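Local coordinates for protein ammonium transporter (PDB 6EU6) that probably senses ammonium at the membrane through its ammonium-transporter-family domain and passes the signal on to histidine kinase signalling, at residues A[116-121]-A[387-392]. Sequence-based numbering, arbitrary orientation.
With LMT (dodecyl-beta-D-maltoside), chain E.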
loop_
_atom_site.group_PDB
_atom_site.type_symbol
_atom_site.label_atom_id
_atom_site.label_comp_id
_atom_site.label_asym_id
_atom_site.label_seq_id
_atom_site.Cartn_x
_atom_site.Cartn_y
_atom_site.Cartn_z
ATOM N N ALA A 116 -23.952 -0.709 -7.860
ATOM C CA ALA A 116 -23.857 0.474 -7.050
ATOM C C ALA A 116 -24.926 1.529 -7.381
ATOM O O ALA A 116 -25.431 1.639 -8.540
ATOM C CB ALA A 116 -22.481 1.103 -7.198
ATOM N N GLU A 117 -25.223 2.352 -6.367
ATOM C CA GLU A 117 -26.046 3.583 -6.555
ATOM C C GLU A 117 -27.561 3.370 -6.503
ATOM O O GLU A 117 -28.255 4.322 -6.193
ATOM C CB GLU A 117 -25.671 4.426 -7.833
ATOM C CG GLU A 117 -24.152 4.553 -8.039
ATOM C CD GLU A 117 -23.739 5.943 -8.439
ATOM O OE1 GLU A 117 -23.181 6.702 -7.631
ATOM O OE2 GLU A 117 -23.984 6.284 -9.589
ATOM N N ARG A 118 -28.041 2.144 -6.697
ATOM C CA ARG A 118 -29.491 1.928 -6.712
ATOM C C ARG A 118 -29.951 0.594 -6.175
ATOM O O ARG A 118 -31.135 0.410 -5.934
ATOM C CB ARG A 118 -30.072 2.215 -8.084
ATOM C CG ARG A 118 -29.951 1.070 -9.114
ATOM C CD ARG A 118 -28.516 0.818 -9.570
ATOM N NE ARG A 118 -28.460 -0.021 -10.773
ATOM C CZ ARG A 118 -27.375 -0.477 -11.376
ATOM N NH1 ARG A 118 -26.171 -0.115 -10.941
ATOM N NH2 ARG A 118 -27.470 -1.265 -12.424
ATOM N N SER A 119 -29.043 -0.337 -5.953
ATOM C CA SER A 119 -29.383 -1.518 -5.251
ATOM C C SER A 119 -29.423 -1.228 -3.767
ATOM O O SER A 119 -28.702 -0.304 -3.258
ATOM C CB SER A 119 -28.416 -2.643 -5.581
ATOM O OG SER A 119 -27.124 -2.399 -5.106
ATOM N N GLY A 120 -30.219 -2.027 -3.041
ATOM C CA GLY A 120 -30.222 -1.968 -1.586
ATOM C C GLY A 120 -29.176 -2.843 -0.981
ATOM O O GLY A 120 -28.544 -3.698 -1.673
ATOM N N PHE A 121 -28.968 -2.646 0.321
ATOM C CA PHE A 121 -27.969 -3.419 1.077
ATOM C C PHE A 121 -28.110 -4.954 1.014
ATOM O O PHE A 121 -27.151 -5.683 0.774
ATOM C CB PHE A 121 -27.990 -2.984 2.506
ATOM C CG PHE A 121 -26.819 -3.455 3.278
ATOM C CD1 PHE A 121 -25.547 -3.041 2.945
ATOM C CD2 PHE A 121 -26.978 -4.303 4.366
ATOM C CE1 PHE A 121 -24.435 -3.464 3.681
ATOM C CE2 PHE A 121 -25.890 -4.736 5.092
ATOM C CZ PHE A 121 -24.611 -4.292 4.760
ATOM N N ARG A 387 -37.310 -6.482 -2.351
ATOM C CA ARG A 387 -37.037 -5.646 -3.518
ATOM C C ARG A 387 -35.495 -5.353 -3.617
ATOM O O ARG A 387 -34.795 -5.188 -2.626
ATOM C CB ARG A 387 -37.879 -4.363 -3.549
ATOM C CG ARG A 387 -39.238 -4.497 -4.273
ATOM C CD ARG A 387 -39.221 -5.110 -5.691
ATOM N NE ARG A 387 -38.562 -4.270 -6.721
ATOM C CZ ARG A 387 -37.390 -4.518 -7.338
ATOM N NH1 ARG A 387 -36.700 -5.592 -7.106
ATOM N NH2 ARG A 387 -36.923 -3.694 -8.236
ATOM N N LEU A 388 -35.011 -5.366 -4.845
ATOM C CA LEU A 388 -33.588 -5.335 -5.121
ATOM C C LEU A 388 -33.117 -3.909 -5.131
ATOM O O LEU A 388 -31.907 -3.685 -4.877
ATOM C CB LEU A 388 -33.256 -6.031 -6.470
ATOM C CG LEU A 388 -33.657 -7.483 -6.611
ATOM C CD1 LEU A 388 -33.254 -8.030 -7.959
ATOM C CD2 LEU A 388 -33.159 -8.340 -5.434
ATOM N N ARG A 389 -33.995 -2.976 -5.535
ATOM C CA ARG A 389 -33.615 -1.573 -5.568
ATOM C C ARG A 389 -34.096 -0.780 -4.390
ATOM O O ARG A 389 -35.070 -1.133 -3.731
ATOM C CB ARG A 389 -34.156 -0.807 -6.722
ATOM C CG ARG A 389 -34.150 -1.425 -8.016
ATOM C CD ARG A 389 -34.943 -0.548 -8.955
ATOM N NE ARG A 389 -34.363 0.769 -9.235
ATOM C CZ ARG A 389 -33.650 1.115 -10.307
ATOM N NH1 ARG A 389 -33.277 0.236 -11.245
ATOM N NH2 ARG A 389 -33.289 2.363 -10.447
ATOM N N VAL A 390 -33.445 0.348 -4.175
ATOM C CA VAL A 390 -33.953 1.353 -3.258
ATOM C C VAL A 390 -35.056 2.167 -3.969
ATOM O O VAL A 390 -35.226 2.090 -5.200
ATOM C CB VAL A 390 -32.845 2.285 -2.704
ATOM C CG1 VAL A 390 -31.733 1.496 -2.091
ATOM C CG2 VAL A 390 -32.292 3.262 -3.781
ATOM N N THR A 391 -35.802 2.970 -3.206
ATOM C CA THR A 391 -36.881 3.780 -3.810
ATOM C C THR A 391 -36.260 4.879 -4.651
ATOM O O THR A 391 -35.103 5.286 -4.437
ATOM C CB THR A 391 -37.823 4.395 -2.756
ATOM O OG1 THR A 391 -37.101 5.363 -1.965
ATOM C CG2 THR A 391 -38.352 3.294 -1.828
ATOM N N PRO A 392 -37.010 5.375 -5.634
ATOM C CA PRO A 392 -36.451 6.418 -6.456
ATOM C C PRO A 392 -36.044 7.654 -5.652
ATOM O O PRO A 392 -35.064 8.341 -6.026
ATOM C CB PRO A 392 -37.611 6.746 -7.400
ATOM C CG PRO A 392 -38.337 5.469 -7.538
ATOM C CD PRO A 392 -38.354 5.006 -6.098
HETATM C C1B LMT E . -33.575 -0.547 0.669
HETATM C C2B LMT E . -34.248 0.860 0.782
HETATM C C3B LMT E . -35.714 0.712 1.169
HETATM C C4B LMT E . -36.327 -0.124 0.083
HETATM C C5B LMT E . -35.729 -1.505 0.043
HETATM C C6B LMT E . -36.492 -2.342 -0.998
HETATM O O1B LMT E . -33.603 -1.196 1.935
HETATM O O2B LMT E . -33.644 1.673 1.797
HETATM O O3B LMT E . -36.459 1.935 1.225
HETATM O "O4'" LMT E . -37.742 -0.223 0.293
HETATM O O5B LMT E . -34.301 -1.395 -0.222
HETATM O O6B LMT E . -37.049 -1.553 -2.111
HETATM C "C1'" LMT E . -31.203 -2.634 4.945
HETATM C "C2'" LMT E . -30.875 -1.352 4.280
HETATM C "C3'" LMT E . -32.010 -0.806 3.540
HETATM C "C4'" LMT E . -32.408 -1.733 2.483
HETATM C "C5'" LMT E . -32.615 -3.136 3.103
HETATM C "C6'" LMT E . -32.867 -4.154 2.013
HETATM O "O1'" LMT E . -30.085 -3.087 5.676
HETATM O "O2'" LMT E . -30.588 -0.379 5.245
HETATM O "O3'" LMT E . -31.695 0.413 2.896
HETATM O "O5'" LMT E . -31.529 -3.553 3.917
HETATM O "O6'" LMT E . -31.947 -4.112 0.905
HETATM C C1 LMT E . -30.350 -4.337 6.368
HETATM C C2 LMT E . -29.179 -4.682 7.301
HETATM C C3 LMT E . -29.262 -6.081 7.904
HETATM C C4 LMT E . -28.076 -6.401 8.847
HETATM C C5 LMT E . -27.127 -7.478 8.305
HETATM C C6 LMT E . -26.629 -8.541 9.281
HETATM C C7 LMT E . -25.379 -9.236 8.705
HETATM C C8 LMT E . -25.457 -10.758 8.631
HETATM C C9 LMT E . -24.198 -11.440 8.033
HETATM C C10 LMT E . -24.116 -12.986 8.310
HETATM C C11 LMT E . -23.598 -13.932 7.173
HETATM C C12 LMT E . -22.238 -14.635 7.364
#
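Torsions bring Arg118 and Arg389 together: chi1 of 82° puts Arg118 CG between the backbone N and the carbonyl carbon, while Arg389 kinks at chi3 (66°). Arg118 CG lies over one face of the Arg389 guanidinium, offset toward its rim, 3.8 Å from Arg389 NH2. The two guanidinium planes stand 62° apart, so the cations do not stack. Each has its own anchors: Arg118 NH1 donates to Ala116 O (3.1 Å), which lies in the Arg118 guanidinium plane, NE and NH2 reach Gly186 O and Asp317 O, and Arg389 NH2 forms a salt bridge with Glu395 while NH1 donates to Val185 O and Pro187 O. The backbones are joined by a single beta bridge pairing Ser119 with Arg389, its bonds running from Val390 N to Arg118 O (2.9 Å) and from Gly120 N to Leu388 O (3.0 Å). Val390 CG1 packs on Gly120 CA at 3.8 Å, and a dodecyl maltoside hydroxyl, O6B, donates to Arg389 O (2.6 Å). With an alanine in place of Arg118, the carbonyls of Ala116, Gly186 and Asp317 would probably lose the Arg118 donor and the Arg389 guanidinium the methylene against its face. The bridge thus ties the loop between helices 93-114 and 121-144 to that between helices 353-385 and 392-397; with Arg118 NE 4.8 Å from Arg389 NH1, Glu395 at Arg389 and the carbonyls at both probably ease the repulsion.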